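PDB 4NNB: OBCA, Oxalate Biosynthetic Component A from Burkholderia glumae, which combines an N-terminal domain with a TIM-barrel part, which holds a magnesium ion and an oxaloacetate ion. Local coordinates for residues Leu20-Ile28 and Trp150-Tyr158; Phe115-Leu123 and Leu174-Trp183. All blocks are in the same frame, centred on the assembly; numbering follows the deposited sequence.

Contact 1: Leu20-Ile28 and Trp150-Tyr158; sequences LDPFEATFI and WEHERQHHY
The edge strand 155-159 of a small antiparallel sheet meets the loop that leads into strand 27-29, the edge of another sheet. T26 and H156 join the two. The T26 hydroxyl donates to H156 O over 2.6 Å between OG1 and O, and OG1 also accepts a weak bond from Y158 N. Its chi1 of 57° sets OG1 between the backbone N and the carbonyl carbon, facing this strand. The backbone N of T26 donates to H156 ND1 (3.2 Å), tilted 21° from the imidazole plane. A25 CB lies over a face of that ring as a CH-pi contact. One residue on, H157 NE2 donates to P22 O at 2.9 Å, in both the ring plane and the carbonyl plane. A water donates to P22 O and E24 O and accepts from H156 N. Rings close the two ends. F27 and Y158 form an offset stack, centroids 4.2 Å apart and planes at 4°. The edge of F23 meets the face of H152, with W150 oblique beside it. W140 NE1 is hydrogen-bonded to H157 ND1. The bond from T26 N implies that ND1 of H156 carries no proton, so a neutral H156 would probably have its proton on NE2.

Contact 2: Phe115-Leu123 and Leu174-Trp183; sequences FPKPWLAAL and LLKNMEEAGW
W119 reaches from helix 117-121 toward helix 172-180, and its indole meets L174 and N177 there. CB of N177 sits over one face of the six-membered ring, 3.8 Å from its centroid, as a CH-pi contact. P116 CD lies over the opposite face, so the indole is held between the two. The amide of N177 is turned 35° from the indole plane, and its ND2 comes to 3.5 Å from W119 NE1. L174 has CG anti to the backbone N (chi1 173°), which brings its two methyls to different partners. CD1 packs obliquely against the indole, 3.5 Å from W119 CE3. CD2 meets L123 CD1 at 3.6 Å, and those two side chains cross at about a right angle. The indole points its CE3 over the centre of the F115 ring. M178 SD comes to the edge of F115, 3.8 Å from CZ, in a Met-aromatic contact. A181 CB meets the indole edge, next to G182 with its Schellman motif. No hydrogen bond crosses. The axes of 117-121 and 174-180 approach to 11.0 Å at 145°: an oblique, roughly antiparallel helix pair kept apart by W119 and L174, here within the N-terminal domain family region.

How the contacts relate
Both contacts are mostly buried, and they lie on the same side of the chain's centre, with their own centres about 18 Å apart. Each has an exposed margin of its own: F23 and H152 in contact 1, A181 in contact 2. Contact 1 joins a loop and the start of strand 27-29 to strand 155-159 and the loop before it, and mixes hydrogen bonds with aromatic packing. Contact 2 joins two helices through apolar and aromatic side chains, with no hydrogen bond across. The segments alternate along the chain: 115-123 falls between the halves of contact 1, and 150-158 between those of contact 2. The contacts also touch directly, where H157 O packs 3.2 Å from W183 CZ3. W140 borders both H157 and W183.

Contact 1: Leu20-Ile28 and Trp150-Tyr158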
ATOM      1  N   LEU A  20       9.888   6.422   3.292  1.00 29.56           N
ATOM      2  CA  LEU A  20      10.413   7.729   3.672  1.00 31.42           C
ATOM      3  C   LEU A  20      11.347   7.543   4.852  1.00 31.10           C
ATOM      4  O   LEU A  20      10.965   6.942   5.859  1.00 29.86           O
ATOM      5  CB  LEU A  20       9.277   8.682   4.053  1.00 26.44           C
ATOM      6  CG  LEU A  20       9.745   9.981   4.707  1.00 34.48           C
ATOM      7  CD1 LEU A  20      10.533  10.816   3.709  1.00 35.59           C
ATOM      8  CD2 LEU A  20       8.572  10.764   5.271  1.00 32.97           C
ATOM      9  N   ASP A  21      12.582   8.014   4.722  1.00 30.58           N
ATOM     10  CA  ASP A  21      13.510   7.988   5.848  1.00 30.03           C
ATOM     11  C   ASP A  21      13.133   9.134   6.793  1.00 28.17           C
ATOM     12  O   ASP A  21      13.304  10.296   6.439  1.00 31.80           O
ATOM     13  CB  ASP A  21      14.944   8.175   5.339  1.00 31.41           C
ATOM     14  CG  ASP A  21      15.981   8.006   6.431  1.00 33.33           C
ATOM     15  OD1 ASP A  21      17.167   7.857   6.085  1.00 35.09           O
ATOM     16  OD2 ASP A  21      15.626   8.016   7.632  1.00 28.55           O
ATOM     17  N   PRO A  22      12.613   8.817   7.991  1.00 27.53           N
ATOM     18  CA  PRO A  22      12.187   9.890   8.900  1.00 30.37           C
ATOM     19  C   PRO A  22      13.351  10.593   9.590  1.00 33.75           C
ATOM     20  O   PRO A  22      13.121  11.571  10.308  1.00 31.60           O
ATOM     21  CB  PRO A  22      11.370   9.142   9.959  1.00 27.55           C
ATOM     22  CG  PRO A  22      11.990   7.794  10.006  1.00 30.42           C
ATOM     23  CD  PRO A  22      12.386   7.485   8.581  1.00 25.01           C
ATOM     24  N   PHE A  23      14.569  10.097   9.402  1.00 30.75           N
ATOM     25  CA  PHE A  23      15.736  10.748   9.982  1.00 33.19           C
ATOM     26  C   PHE A  23      16.401  11.713   9.006  1.00 34.22           C
ATOM     27  O   PHE A  23      17.399  12.339   9.346  1.00 36.76           O
ATOM     28  CB  PHE A  23      16.749   9.714  10.472  1.00 31.95           C
ATOM     29  CG  PHE A  23      16.183   8.739  11.460  1.00 37.64           C
ATOM     30  CD1 PHE A  23      15.862   9.143  12.750  1.00 37.26           C
ATOM     31  CD2 PHE A  23      15.967   7.419  11.099  1.00 32.98           C
ATOM     32  CE1 PHE A  23      15.340   8.235  13.665  1.00 37.81           C
ATOM     33  CE2 PHE A  23      15.437   6.506  12.001  1.00 39.99           C
ATOM     34  CZ  PHE A  23      15.128   6.911  13.283  1.00 37.69           C
ATOM     35  N   GLU A  24      15.855  11.829   7.799  1.00 30.15           N
ATOM     36  CA  GLU A  24      16.385  12.776   6.819  1.00 35.83           C
ATOM     37  C   GLU A  24      15.621  14.080   6.890  1.00 36.63           C
ATOM     38  O   GLU A  24      14.479  14.111   7.356  1.00 33.73           O
ATOM     39  CB  GLU A  24      16.346  12.213   5.381  1.00 34.40           C
ATOM     40  CG  GLU A  24      17.484  11.222   5.083  1.00 35.24           C
ATOM     41  CD  GLU A  24      17.805  11.044   3.586  1.00 37.38           C
ATOM     42  OE1 GLU A  24      17.027  11.486   2.710  1.00 35.60           O
ATOM     43  OE2 GLU A  24      18.868  10.451   3.296  1.00 40.08           O
ATOM     44  N   ALA A  25      16.256  15.157   6.430  1.00 36.03           N
ATOM     45  CA  ALA A  25      15.623  16.469   6.391  1.00 36.42           C
ATOM     46  C   ALA A  25      14.313  16.418   5.621  1.00 39.01           C
ATOM     47  O   ALA A  25      14.188  15.683   4.642  1.00 34.65           O
ATOM     48  CB  ALA A  25      16.554  17.482   5.766  1.00 39.94           C
ATOM     49  N   THR A  26      13.341  17.217   6.051  1.00 32.82           N
ATOM     50  CA  THR A  26      12.038  17.227   5.400  1.00 33.72           C
ATOM     51  C   THR A  26      11.712  18.591   4.825  1.00 32.79           C
ATOM     52  O   THR A  26      10.648  18.790   4.237  1.00 35.41           O
ATOM     53  CB  THR A  26      10.918  16.792   6.363  1.00 34.77           C
ATOM     54  OG1 THR A  26      10.917  17.648   7.518  1.00 30.21           O
ATOM     55  CG2 THR A  26      11.129  15.344   6.799  1.00 30.12           C
ATOM     56  N   PHE A  27      12.639  19.529   4.984  1.00 32.48           N
ATOM     57  CA  PHE A  27      12.472  20.872   4.438  1.00 33.38           C
ATOM     58  C   PHE A  27      13.823  21.413   3.986  1.00 36.43           C
ATOM     59  O   PHE A  27      14.826  21.311   4.705  1.00 32.48           O
ATOM     60  CB  PHE A  27      11.841  21.804   5.477  1.00 35.28           C
ATOM     61  CG  PHE A  27      11.742  23.249   5.037  1.00 37.76           C
ATOM     62  CD1 PHE A  27      10.842  23.633   4.051  1.00 39.38           C
ATOM     63  CD2 PHE A  27      12.533  24.221   5.631  1.00 41.01           C
ATOM     64  CE1 PHE A  27      10.744  24.959   3.650  1.00 37.57           C
ATOM     65  CE2 PHE A  27      12.442  25.554   5.236  1.00 39.48           C
ATOM     66  CZ  PHE A  27      11.545  25.922   4.248  1.00 39.05           C
ATOM     67  N   ILE A  28      13.848  21.960   2.777  1.00 38.01           N
ATOM     68  CA  ILE A  28      15.048  22.571   2.228  1.00 38.32           C
ATOM     69  C   ILE A  28      14.714  24.006   1.885  1.00 36.81           C
ATOM     70  O   ILE A  28      13.960  24.262   0.950  1.00 42.75           O
ATOM     71  CB  ILE A  28      15.525  21.846   0.951  1.00 39.96           C
ATOM     72  CG1 ILE A  28      15.802  20.371   1.251  1.00 40.51           C
ATOM     73  CG2 ILE A  28      16.761  22.522   0.384  1.00 42.79           C
ATOM     74  CD1 ILE A  28      16.044  19.508   0.024  1.00 39.62           C
ATOM     75  N   TRP A 150       7.971  11.577  19.793  1.00 30.48           N
ATOM     76  CA  TRP A 150       9.132  11.257  18.963  1.00 33.21           C
ATOM     77  C   TRP A 150      10.188  10.660  19.878  1.00 33.80           C
ATOM     78  O   TRP A 150      10.653  11.322  20.798  1.00 35.48           O
ATOM     79  CB  TRP A 150       9.652  12.509  18.265  1.00 28.57           C
ATOM     80  CG  TRP A 150      10.943  12.346  17.500  1.00 32.94           C
ATOM     81  CD1 TRP A 150      12.143  12.936  17.784  1.00 34.20           C
ATOM     82  CD2 TRP A 150      11.151  11.567  16.310  1.00 32.12           C
ATOM     83  NE1 TRP A 150      13.080  12.572  16.847  1.00 35.57           N
ATOM     84  CE2 TRP A 150      12.501  11.734  15.935  1.00 32.89           C
ATOM     85  CE3 TRP A 150      10.333  10.745  15.535  1.00 28.47           C
ATOM     86  CZ2 TRP A 150      13.049  11.103  14.809  1.00 37.04           C
ATOM     87  CZ3 TRP A 150      10.879  10.117  14.421  1.00 30.13           C
ATOM     88  CH2 TRP A 150      12.221  10.307  14.063  1.00 32.20           C
ATOM     89  N   GLU A 151      10.540   9.399  19.647  1.00 33.47           N
ATOM     90  CA  GLU A 151      11.418   8.684  20.568  1.00 36.39           C
ATOM     91  C   GLU A 151      12.851   8.576  20.066  1.00 36.41           C
ATOM     92  O   GLU A 151      13.474   7.518  20.162  1.00 39.14           O
ATOM     93  CB  GLU A 151      10.851   7.299  20.865  1.00 36.59           C
ATOM     94  CG  GLU A 151       9.439   7.344  21.445  1.00 34.45           C
ATOM     95  CD  GLU A 151       8.962   5.991  21.933  1.00 45.87           C
ATOM     96  OE1 GLU A 151       9.132   4.993  21.203  1.00 48.18           O
ATOM     97  OE2 GLU A 151       8.413   5.926  23.052  1.00 54.42           O
ATOM     98  N   HIS A 152      13.366   9.672  19.523  1.00 31.09           N
ATOM     99  CA  HIS A 152      14.751   9.721  19.076  1.00 37.75           C
ATOM    100  C   HIS A 152      15.379  11.074  19.385  1.00 41.67           C
ATOM    101  O   HIS A 152      14.681  12.059  19.653  1.00 39.80           O
ATOM    102  CB  HIS A 152      14.853   9.437  17.572  1.00 33.37           C
ATOM    103  CG  HIS A 152      14.075   8.235  17.124  1.00 37.28           C
ATOM    104  ND1 HIS A 152      14.568   6.952  17.209  1.00 37.47           N
ATOM    105  CD2 HIS A 152      12.839   8.129  16.578  1.00 35.47           C
ATOM    106  CE1 HIS A 152      13.670   6.104  16.732  1.00 35.88           C
ATOM    107  NE2 HIS A 152      12.614   6.792  16.344  1.00 36.44           N
ATOM    108  N   GLU A 153      16.705  11.115  19.334  1.00 43.29           N
ATOM    109  CA  GLU A 153      17.457  12.329  19.634  1.00 48.77           C
ATOM    110  C   GLU A 153      17.329  13.370  18.524  1.00 47.65           C
ATOM    111  O   GLU A 153      16.734  14.429  18.728  1.00 57.13           O
ATOM    112  CB  GLU A 153      18.929  11.991  19.876  1.00 49.01           C
ATOM    113  CG  GLU A 153      19.236  10.492  19.887  1.00 57.40           C
ATOM    114  CD  GLU A 153      19.262   9.876  18.495  1.00 58.40           C
ATOM    115  OE1 GLU A 153      19.726  10.552  17.549  1.00 55.75           O
ATOM    116  OE2 GLU A 153      18.813   8.715  18.353  1.00 58.28           O
ATOM    117  N   ARG A 154      17.862  13.053  17.347  1.00 44.16           N
ATOM    118  CA  ARG A 154      17.840  13.973  16.207  1.00 41.06           C
ATOM    119  C   ARG A 154      16.534  13.914  15.416  1.00 37.67           C
ATOM    120  O   ARG A 154      15.827  12.909  15.449  1.00 38.57           O
ATOM    121  CB  ARG A 154      19.002  13.655  15.263  1.00 48.87           C
ATOM    122  CG  ARG A 154      20.333  13.411  15.961  1.00 55.43           C
ATOM    123  CD  ARG A 154      21.402  12.981  14.958  1.00 59.27           C
ATOM    124  NE  ARG A 154      22.687  12.729  15.601  1.00 61.55           N
ATOM    125  CZ  ARG A 154      23.640  13.645  15.741  1.00 63.56           C
ATOM    126  NH1 ARG A 154      23.452  14.876  15.277  1.00 67.19           N
ATOM    127  NH2 ARG A 154      24.780  13.332  16.341  1.00 60.93           N
ATOM    128  N   GLN A 155      16.234  14.995  14.695  1.00 36.15           N
ATOM    129  CA  GLN A 155      15.081  15.053  13.798  1.00 33.79           C
ATOM    130  C   GLN A 155      15.092  16.361  13.020  1.00 37.62           C
ATOM    131  O   GLN A 155      15.692  17.354  13.442  1.00 32.97           O
ATOM    132  CB  GLN A 155      13.755  14.951  14.574  1.00 35.33           C
ATOM    133  CG  GLN A 155      13.381  16.239  15.293  1.00 32.70           C
ATOM    134  CD  GLN A 155      12.300  16.060  16.338  1.00 34.70           C
ATOM    135  OE1 GLN A 155      12.533  16.280  17.528  1.00 34.34           O
ATOM    136  NE2 GLN A 155      11.108  15.677  15.899  1.00 30.02           N
ATOM    137  N   HIS A 156      14.406  16.355  11.886  1.00 30.06           N
ATOM    138  CA  HIS A 156      14.260  17.535  11.070  1.00 30.89           C
ATOM    139  C   HIS A 156      12.875  17.445  10.459  1.00 33.40           C
ATOM    140  O   HIS A 156      12.714  17.004   9.315  1.00 32.08           O
ATOM    141  CB  HIS A 156      15.334  17.550   9.985  1.00 33.73           C
ATOM    142  CG  HIS A 156      15.472  18.867   9.296  1.00 32.84           C
ATOM    143  ND1 HIS A 156      14.704  19.223   8.212  1.00 29.86           N
ATOM    144  CD2 HIS A 156      16.287  19.919   9.551  1.00 34.96           C
ATOM    145  CE1 HIS A 156      15.040  20.444   7.822  1.00 35.12           C
ATOM    146  NE2 HIS A 156      15.992  20.886   8.621  1.00 32.86           N
ATOM    147  N   HIS A 157      11.874  17.854  11.233  1.00 30.49           N
ATOM    148  CA  HIS A 157      10.481  17.623  10.872  1.00 30.98           C
ATOM    149  C   HIS A 157       9.715  18.920  10.638  1.00 30.99           C
ATOM    150  O   HIS A 157       9.639  19.780  11.525  1.00 29.27           O
ATOM    151  CB  HIS A 157       9.794  16.753  11.933  1.00 28.50           C
ATOM    152  CG  HIS A 157      10.333  15.357  11.998  1.00 29.16           C
ATOM    153  ND1 HIS A 157      10.170  14.544  13.097  1.00 28.90           N
ATOM    154  CD2 HIS A 157      11.027  14.631  11.089  1.00 27.74           C
ATOM    155  CE1 HIS A 157      10.748  13.377  12.867  1.00 28.49           C
ATOM    156  NE2 HIS A 157      11.275  13.404  11.657  1.00 27.98           N
ATOM    157  N   TYR A 158       9.139  19.033   9.440  1.00 27.38           N
ATOM    158  CA  TYR A 158       8.524  20.271   8.960  1.00 29.40           C
ATOM    159  C   TYR A 158       7.013  20.149   8.709  1.00 28.74           C
ATOM    160  O   TYR A 158       6.538  19.160   8.152  1.00 31.59           O
ATOM    161  CB  TYR A 158       9.247  20.711   7.678  1.00 33.10           C
ATOM    162  CG  TYR A 158       8.650  21.895   6.941  1.00 33.77           C
ATOM    163  CD1 TYR A 158       7.681  21.716   5.963  1.00 33.59           C
ATOM    164  CD2 TYR A 158       9.083  23.187   7.202  1.00 36.22           C
ATOM    165  CE1 TYR A 158       7.150  22.792   5.277  1.00 36.40           C
ATOM    166  CE2 TYR A 158       8.558  24.274   6.527  1.00 36.71           C
ATOM    167  CZ  TYR A 158       7.594  24.072   5.566  1.00 39.05           C
ATOM    168  OH  TYR A 158       7.073  25.154   4.890  1.00 36.17           O
TER
HETATM  169  O   HOH W   1      14.237  13.953  10.385  1.00 30.52           O

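Contact 2: Phe115-Leu123 and Leu174-Trp183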
ATOM      1  N   PHE A 115       3.500  15.696  21.544  1.00 32.56           N
ATOM      2  CA  PHE A 115       2.300  16.397  21.145  1.00 31.23           C
ATOM      3  C   PHE A 115       1.188  15.816  21.989  1.00 33.69           C
ATOM      4  O   PHE A 115       0.557  14.831  21.596  1.00 29.44           O
ATOM      5  CB  PHE A 115       2.022  16.170  19.670  1.00 35.79           C
ATOM      6  CG  PHE A 115       1.697  17.416  18.918  1.00 32.60           C
ATOM      7  CD1 PHE A 115       2.691  18.117  18.259  1.00 31.16           C
ATOM      8  CD2 PHE A 115       0.397  17.878  18.854  1.00 33.77           C
ATOM      9  CE1 PHE A 115       2.396  19.271  17.560  1.00 34.23           C
ATOM     10  CE2 PHE A 115       0.090  19.033  18.146  1.00 30.62           C
ATOM     11  CZ  PHE A 115       1.095  19.730  17.502  1.00 34.06           C
ATOM     12  N   PRO A 116       0.972  16.411  23.171  1.00 32.10           N
ATOM     13  CA  PRO A 116       0.007  15.907  24.149  1.00 32.58           C
ATOM     14  C   PRO A 116      -1.378  15.802  23.546  1.00 27.73           C
ATOM     15  O   PRO A 116      -1.762  16.625  22.721  1.00 26.74           O
ATOM     16  CB  PRO A 116       0.020  16.980  25.242  1.00 32.90           C
ATOM     17  CG  PRO A 116       1.353  17.644  25.116  1.00 33.85           C
ATOM     18  CD  PRO A 116       1.657  17.631  23.641  1.00 33.73           C
ATOM     19  N   LYS A 117      -2.117  14.788  23.969  1.00 28.18           N
ATOM     20  CA  LYS A 117      -3.490  14.600  23.514  1.00 31.22           C
ATOM     21  C   LYS A 117      -4.394  15.846  23.614  1.00 30.84           C
ATOM     22  O   LYS A 117      -5.125  16.144  22.663  1.00 28.94           O
ATOM     23  CB  LYS A 117      -4.127  13.406  24.232  1.00 29.68           C
ATOM     24  CG  LYS A 117      -5.587  13.160  23.856  1.00 33.58           C
ATOM     25  CD  LYS A 117      -6.040  11.812  24.406  1.00 35.04           C
ATOM     26  CE  LYS A 117      -7.494  11.528  24.087  1.00 40.92           C
ATOM     27  NZ  LYS A 117      -7.741  10.052  24.003  1.00 47.65           N
ATOM     28  N   PRO A 118      -4.352  16.579  24.749  1.00 28.24           N
ATOM     29  CA  PRO A 118      -5.203  17.781  24.804  1.00 32.03           C
ATOM     30  C   PRO A 118      -4.889  18.831  23.727  1.00 32.99           C
ATOM     31  O   PRO A 118      -5.789  19.601  23.374  1.00 32.14           O
ATOM     32  CB  PRO A 118      -4.927  18.359  26.200  1.00 28.97           C
ATOM     33  CG  PRO A 118      -4.397  17.211  27.004  1.00 33.60           C
ATOM     34  CD  PRO A 118      -3.635  16.353  26.018  1.00 26.44           C
ATOM     35  N   TRP A 119      -3.663  18.874  23.211  1.00 28.14           N
ATOM     36  CA  TRP A 119      -3.366  19.815  22.134  1.00 28.47           C
ATOM     37  C   TRP A 119      -4.146  19.462  20.881  1.00 31.23           C
ATOM     38  O   TRP A 119      -4.725  20.332  20.226  1.00 30.07           O
ATOM     39  CB  TRP A 119      -1.882  19.824  21.790  1.00 27.25           C
ATOM     40  CG  TRP A 119      -1.016  20.432  22.821  1.00 29.66           C
ATOM     41  CD1 TRP A 119      -1.366  20.771  24.102  1.00 28.71           C
ATOM     42  CD2 TRP A 119       0.361  20.777  22.677  1.00 26.88           C
ATOM     43  NE1 TRP A 119      -0.286  21.298  24.756  1.00 30.76           N
ATOM     44  CE2 TRP A 119       0.786  21.311  23.906  1.00 28.23           C
ATOM     45  CE3 TRP A 119       1.279  20.672  21.628  1.00 30.25           C
ATOM     46  CZ2 TRP A 119       2.091  21.746  24.113  1.00 29.46           C
ATOM     47  CZ3 TRP A 119       2.570  21.108  21.836  1.00 33.03           C
ATOM     48  CH2 TRP A 119       2.965  21.642  23.068  1.00 31.90           C
ATOM     49  N   LEU A 120      -4.156  18.175  20.549  1.00 29.10           N
ATOM     50  CA  LEU A 120      -4.812  17.707  19.339  1.00 32.46           C
ATOM     51  C   LEU A 120      -6.317  17.727  19.533  1.00 33.04           C
ATOM     52  O   LEU A 120      -7.077  17.885  18.580  1.00 31.96           O
ATOM     53  CB  LEU A 120      -4.350  16.281  19.004  1.00 33.69           C
ATOM     54  CG  LEU A 120      -2.910  16.112  18.506  1.00 35.04           C
ATOM     55  CD1 LEU A 120      -2.450  14.659  18.639  1.00 38.62           C
ATOM     56  CD2 LEU A 120      -2.823  16.544  17.067  1.00 31.33           C
ATOM     57  N   ALA A 121      -6.743  17.560  20.778  1.00 30.32           N
ATOM     58  CA  ALA A 121      -8.172  17.495  21.083  1.00 36.75           C
ATOM     59  C   ALA A 121      -8.813  18.873  20.971  1.00 36.75           C
ATOM     60  O   ALA A 121     -10.034  18.993  20.894  1.00 40.96           O
ATOM     61  CB  ALA A 121      -8.401  16.900  22.469  1.00 33.89           C
ATOM     62  N   ALA A 122      -7.971  19.903  20.957  1.00 35.02           N
ATOM     63  CA  ALA A 122      -8.403  21.285  20.801  1.00 34.46           C
ATOM     64  C   ALA A 122      -8.808  21.596  19.359  1.00 39.57           C
ATOM     65  O   ALA A 122      -9.273  22.700  19.060  1.00 36.28           O
ATOM     66  CB  ALA A 122      -7.294  22.228  21.255  1.00 33.86           C
ATOM     67  N   LEU A 123      -8.635  20.623  18.466  1.00 34.99           N
ATOM     68  CA  LEU A 123      -8.868  20.865  17.054  1.00 34.67           C
ATOM     69  C   LEU A 123     -10.037  20.058  16.518  1.00 36.69           C
ATOM     70  O   LEU A 123     -10.490  19.102  17.146  1.00 37.08           O
ATOM     71  CB  LEU A 123      -7.608  20.527  16.253  1.00 33.83           C
ATOM     72  CG  LEU A 123      -6.329  21.122  16.832  1.00 33.26           C
ATOM     73  CD1 LEU A 123      -5.105  20.569  16.122  1.00 31.42           C
ATOM     74  CD2 LEU A 123      -6.382  22.633  16.696  1.00 33.06           C
ATOM     75  N   LEU A 174      -2.416  26.819  20.459  1.00 30.87           N
ATOM     76  CA  LEU A 174      -1.661  25.615  20.101  1.00 31.49           C
ATOM     77  C   LEU A 174      -0.394  26.021  19.350  1.00 27.74           C
ATOM     78  O   LEU A 174       0.694  25.504  19.623  1.00 28.42           O
ATOM     79  CB  LEU A 174      -2.507  24.640  19.266  1.00 25.51           C
ATOM     80  CG  LEU A 174      -1.710  23.440  18.729  1.00 26.54           C
ATOM     81  CD1 LEU A 174      -0.984  22.728  19.866  1.00 27.93           C
ATOM     82  CD2 LEU A 174      -2.610  22.474  17.963  1.00 26.38           C
ATOM     83  N   LEU A 175      -0.531  26.957  18.413  1.00 28.91           N
ATOM     84  CA  LEU A 175       0.634  27.431  17.664  1.00 30.60           C
ATOM     85  C   LEU A 175       1.680  27.983  18.626  1.00 29.68           C
ATOM     86  O   LEU A 175       2.875  27.673  18.509  1.00 28.40           O
ATOM     87  CB  LEU A 175       0.231  28.466  16.607  1.00 32.87           C
ATOM     88  CG  LEU A 175       1.329  28.926  15.634  1.00 37.97           C
ATOM     89  CD1 LEU A 175       2.198  27.756  15.158  1.00 38.13           C
ATOM     90  CD2 LEU A 175       0.731  29.671  14.432  1.00 35.99           C
ATOM     91  N   LYS A 176       1.228  28.765  19.608  1.00 30.13           N
ATOM     92  CA  LYS A 176       2.134  29.269  20.631  1.00 28.46           C
ATOM     93  C   LYS A 176       2.789  28.144  21.444  1.00 29.03           C
ATOM     94  O   LYS A 176       3.999  28.170  21.664  1.00 28.89           O
ATOM     95  CB  LYS A 176       1.432  30.288  21.548  1.00 33.71           C
ATOM     96  CG  LYS A 176       1.217  31.666  20.886  1.00 33.58           C
ATOM     97  CD  LYS A 176       2.566  32.306  20.527  1.00 34.61           C
ATOM     98  CE  LYS A 176       2.421  33.731  19.989  1.00 47.92           C
ATOM     99  NZ  LYS A 176       3.702  34.503  20.164  1.00 47.19           N
ATOM    100  N   ASN A 177       1.998  27.171  21.899  1.00 27.80           N
ATOM    101  CA  ASN A 177       2.562  26.014  22.600  1.00 29.80           C
ATOM    102  C   ASN A 177       3.622  25.304  21.749  1.00 28.20           C
ATOM    103  O   ASN A 177       4.651  24.842  22.255  1.00 27.93           O
ATOM    104  CB  ASN A 177       1.475  24.994  22.946  1.00 26.56           C
ATOM    105  CG  ASN A 177       0.495  25.498  23.997  1.00 35.19           C
ATOM    106  OD1 ASN A 177       0.710  26.537  24.624  1.00 33.90           O
ATOM    107  ND2 ASN A 177      -0.590  24.751  24.193  1.00 31.84           N
ATOM    108  N   MET A 178       3.352  25.211  20.454  1.00 29.30           N
ATOM    109  CA  MET A 178       4.282  24.562  19.536  1.00 29.76           C
ATOM    110  C   MET A 178       5.585  25.353  19.427  1.00 29.12           C
ATOM    111  O   MET A 178       6.685  24.786  19.464  1.00 27.07           O
ATOM    112  CB  MET A 178       3.630  24.401  18.157  1.00 28.27           C
ATOM    113  CG  MET A 178       2.567  23.297  18.105  1.00 26.80           C
ATOM    114  SD  MET A 178       1.621  23.324  16.569  1.00 30.73           S
ATOM    115  CE  MET A 178       2.911  23.027  15.356  1.00 33.94           C
ATOM    116  N   GLU A 179       5.464  26.668  19.289  1.00 26.57           N
ATOM    117  CA  GLU A 179       6.655  27.498  19.174  1.00 29.46           C
ATOM    118  C   GLU A 179       7.485  27.443  20.451  1.00 29.96           C
ATOM    119  O   GLU A 179       8.712  27.421  20.393  1.00 31.38           O
ATOM    120  CB  GLU A 179       6.283  28.921  18.750  1.00 30.81           C
ATOM    121  CG  GLU A 179       5.803  28.947  17.305  1.00 33.54           C
ATOM    122  CD  GLU A 179       5.042  30.201  16.937  1.00 37.64           C
ATOM    123  OE1 GLU A 179       4.688  30.983  17.844  1.00 36.67           O
ATOM    124  OE2 GLU A 179       4.787  30.394  15.733  1.00 35.51           O
ATOM    125  N   GLU A 180       6.825  27.371  21.604  1.00 30.78           N
ATOM    126  CA  GLU A 180       7.557  27.235  22.865  1.00 32.87           C
ATOM    127  C   GLU A 180       8.247  25.876  22.930  1.00 32.58           C
ATOM    128  O   GLU A 180       9.288  25.717  23.574  1.00 29.20           O
ATOM    129  CB  GLU A 180       6.625  27.403  24.065  1.00 35.91           C
ATOM    130  CG  GLU A 180       7.363  27.390  25.397  1.00 46.02           C
ATOM    131  CD  GLU A 180       6.447  27.184  26.592  1.00 55.57           C
ATOM    132  OE1 GLU A 180       5.220  27.377  26.450  1.00 60.34           O
ATOM    133  OE2 GLU A 180       6.957  26.824  27.675  1.00 55.57           O
ATOM    134  N   ALA A 181       7.662  24.890  22.254  1.00 32.06           N
ATOM    135  CA  ALA A 181       8.241  23.550  22.213  1.00 30.94           C
ATOM    136  C   ALA A 181       9.390  23.462  21.205  1.00 32.12           C
ATOM    137  O   ALA A 181      10.074  22.441  21.122  1.00 36.06           O
ATOM    138  CB  ALA A 181       7.166  22.510  21.900  1.00 33.03           C
ATOM    139  N   GLY A 182       9.599  24.519  20.427  1.00 32.99           N
ATOM    140  CA  GLY A 182      10.736  24.552  19.522  1.00 34.07           C
ATOM    141  C   GLY A 182      10.402  24.576  18.047  1.00 32.36           C
ATOM    142  O   GLY A 182      11.310  24.619  17.210  1.00 36.32           O
ATOM    143  N   TRP A 183       9.117  24.546  17.707  1.00 31.62           N
ATOM    144  CA  TRP A 183       8.734  24.674  16.304  1.00 28.62           C
ATOM    145  C   TRP A 183       9.052  26.093  15.833  1.00 35.08           C
ATOM    146  O   TRP A 183       8.537  27.070  16.386  1.00 34.21           O
ATOM    147  CB  TRP A 183       7.253  24.337  16.093  1.00 27.42           C
ATOM    148  CG  TRP A 183       6.944  22.876  16.316  1.00 29.04           C
ATOM    149  CD1 TRP A 183       6.614  22.272  17.495  1.00 28.03           C
ATOM    150  CD2 TRP A 183       6.940  21.842  15.320  1.00 29.87           C
ATOM    151  NE1 TRP A 183       6.404  20.927  17.291  1.00 28.77           N
ATOM    152  CE2 TRP A 183       6.602  20.641  15.965  1.00 30.61           C
ATOM    153  CE3 TRP A 183       7.191  21.822  13.946  1.00 31.52           C
ATOM    154  CZ2 TRP A 183       6.516  19.422  15.275  1.00 30.79           C
ATOM    155  CZ3 TRP A 183       7.110  20.614  13.265  1.00 28.18           C
ATOM    156  CH2 TRP A 183       6.774  19.437  13.927  1.00 30.00           C
TER